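Local coordinates for protein CbbY (Rhodobacter sphaeroides, PDB 4UAS), which dephosphorylates xylulose-1,5-bisphosphate, a potent Rubisco inhibitor, to xylulose 5-phosphate and phosphate with the help of a magnesium ion, at residues G108-V113 with F138-A143. Sequence-based numbering, arbitrary orientation. Where two conformers were deposited one is given.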
loop_
_atom_site.group_PDB
_atom_site.type_symbol
_atom_site.label_atom_id
_atom_site.label_comp_id
_atom_site.label_asym_id
_atom_site.label_seq_id
_atom_site.Cartn_x
_atom_site.Cartn_y
_atom_site.Cartn_z
ATOM N N GLY A 108 3.270 22.523 6.828
ATOM C CA GLY A 108 2.306 22.212 7.879
ATOM C C GLY A 108 1.149 21.357 7.442
ATOM O O GLY A 108 0.120 21.279 8.118
ATOM N N ILE A 109 1.312 20.619 6.348
ATOM C CA ILE A 109 0.275 19.776 5.804
ATOM C C ILE A 109 0.282 18.423 6.554
ATOM O O ILE A 109 1.310 17.800 6.750
ATOM C CB ILE A 109 0.536 19.599 4.321
ATOM C CG1 ILE A 109 0.241 20.926 3.613
ATOM C CG2 ILE A 109 -0.393 18.536 3.711
ATOM C CD1 ILE A 109 0.760 20.956 2.243
ATOM N N ARG A 110 -0.878 17.970 6.992
ATOM C CA ARG A 110 -0.907 16.711 7.731
ATOM C C ARG A 110 -0.908 15.540 6.732
ATOM O O ARG A 110 -1.464 15.591 5.652
ATOM C CB ARG A 110 -2.131 16.661 8.638
ATOM C CG ARG A 110 -2.105 17.761 9.684
ATOM C CD ARG A 110 -3.233 17.603 10.705
ATOM N NE ARG A 110 -2.886 16.577 11.714
ATOM C CZ ARG A 110 -3.742 15.647 12.179
ATOM N NH1 ARG A 110 -4.981 15.632 11.757
ATOM N NH2 ARG A 110 -3.400 14.752 13.097
ATOM N N LEU A 111 -0.327 14.443 7.173
ATOM C CA LEU A 111 -0.046 13.260 6.344
ATOM C C LEU A 111 -0.666 12.009 6.957
ATOM O O LEU A 111 -0.570 11.771 8.153
ATOM C CB LEU A 111 1.478 13.070 6.236
ATOM C CG LEU A 111 2.247 14.252 5.694
ATOM C CD1 LEU A 111 3.738 13.940 5.641
ATOM C CD2 LEU A 111 1.800 14.753 4.371
ATOM N N ALA A 112 -1.223 11.161 6.088
ATOM C CA ALA A 112 -1.773 9.885 6.486
ATOM C C ALA A 112 -1.239 8.770 5.585
ATOM O O ALA A 112 -0.988 9.011 4.376
ATOM C CB ALA A 112 -3.291 9.872 6.477
ATOM N N VAL A 113 -1.205 7.576 6.100
ATOM C CA VAL A 113 -1.184 6.342 5.331
ATOM C C VAL A 113 -2.594 5.767 5.319
ATOM O O VAL A 113 -3.275 5.777 6.326
ATOM C CB VAL A 113 -0.212 5.319 5.977
ATOM C CG1 VAL A 113 -0.536 3.892 5.722
ATOM C CG2 VAL A 113 1.198 5.703 5.509
ATOM N N PHE A 138 3.971 10.005 9.703
ATOM C CA PHE A 138 2.543 10.155 9.371
ATOM C C PHE A 138 1.774 10.514 10.641
ATOM O O PHE A 138 1.906 9.858 11.689
ATOM C CB PHE A 138 2.045 8.872 8.753
ATOM C CG PHE A 138 2.775 8.552 7.467
ATOM C CD1 PHE A 138 2.461 9.231 6.286
ATOM C CD2 PHE A 138 3.752 7.588 7.415
ATOM C CE1 PHE A 138 3.174 8.965 5.120
ATOM C CE2 PHE A 138 4.467 7.321 6.261
ATOM C CZ PHE A 138 4.175 8.001 5.096
ATOM N N ASP A 139 0.902 11.485 10.497
ATOM C CA ASP A 139 0.023 11.927 11.594
ATOM C C ASP A 139 -1.061 10.883 11.873
ATOM O O ASP A 139 -1.525 10.755 13.019
ATOM C CB ASP A 139 -0.579 13.261 11.227
ATOM C CG ASP A 139 0.483 14.311 11.008
ATOM O OD1 ASP A 139 1.070 14.695 11.988
ATOM O OD2 ASP A 139 0.802 14.633 9.847
ATOM N N VAL A 140 -1.473 10.152 10.846
ATOM C CA VAL A 140 -2.547 9.179 10.907
ATOM C C VAL A 140 -2.122 7.954 10.134
ATOM O O VAL A 140 -1.589 8.072 9.018
ATOM C CB VAL A 140 -3.846 9.758 10.299
ATOM C CG1 VAL A 140 -4.903 8.672 10.040
ATOM C CG2 VAL A 140 -4.437 10.847 11.213
ATOM N N ILE A 141 -2.325 6.758 10.702
ATOM C CA ILE A 141 -2.035 5.509 10.030
ATOM C C ILE A 141 -3.294 4.682 10.024
ATOM O O ILE A 141 -3.772 4.220 11.069
ATOM C CB ILE A 141 -0.855 4.722 10.647
ATOM C CG1 ILE A 141 0.425 5.595 10.579
ATOM C CG2 ILE A 141 -0.614 3.397 9.935
ATOM C CD1 ILE A 141 1.570 5.058 11.375
ATOM N N ALA A 142 -3.878 4.458 8.859
ATOM C CA ALA A 142 -5.039 3.646 8.637
ATOM C C ALA A 142 -4.557 2.413 7.833
ATOM O O ALA A 142 -4.192 2.568 6.654
ATOM C CB ALA A 142 -6.129 4.431 7.924
ATOM N N ALA A 143 -4.574 1.238 8.455
ATOM C CA ALA A 143 -3.930 0.043 7.881
ATOM C C ALA A 143 -4.729 -1.218 8.165
ATOM O O ALA A 143 -5.513 -1.272 9.111
ATOM C CB ALA A 143 -2.509 -0.087 8.383
#
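Val113, near the end of strand 110-114, packs closely on Phe138, just ahead of strand 140-142; the two strands are parallel neighbours at one edge of the Rossmann-like sheet of this HAD phosphatase, joined through helix 119-129 in a beta-alpha-beta crossover. Val113 CG2 sits over the middle of the Phe138 ring, 3.5 Å from its centroid and only 3° off the normal, a CH-pi contact. The valine torsion (chi1 153°) sets CG1 anti to the backbone N and turns CG2 to the ring, while CG1 lies 4.2 Å from Ile141 CG2. The backbone of Val113 bonds through both its polar atoms, Val113 N to Val140 O at 3.0 Å and Val113 O from Ala142 N at 2.9 Å. Leu111 CB approaches Phe138 CD1 obliquely at 4.0 Å. An alanine in place of Phe138 would probably open a gap beneath Val113 CG2 and deprive Leu111 CB of its aromatic neighbour. On the other face of the sheet Ala112 CB meets Val140 CB, and helix 155-164 packs on Val140 and Ala142. Strand 110-114 ends just before the substrate-binding residues that start at Thr115.

Toward the start of strand 110-114 the side-chain packing gives way to polar contacts on a more solvent-exposed side. In one of its two conformers Arg110 passes obliquely by Asp139 without making a salt bridge. The aspartate instead grips backbone: Leu111 N donates to the anti lone pair of Asp139 OD2 at 2.9 Å, almost straight at 166°. Leu111 O in turn accepts two N-H groups, from Asp139 N at 2.8 Å and, in the carbonyl plane, from Val140 N at 3.3 Å.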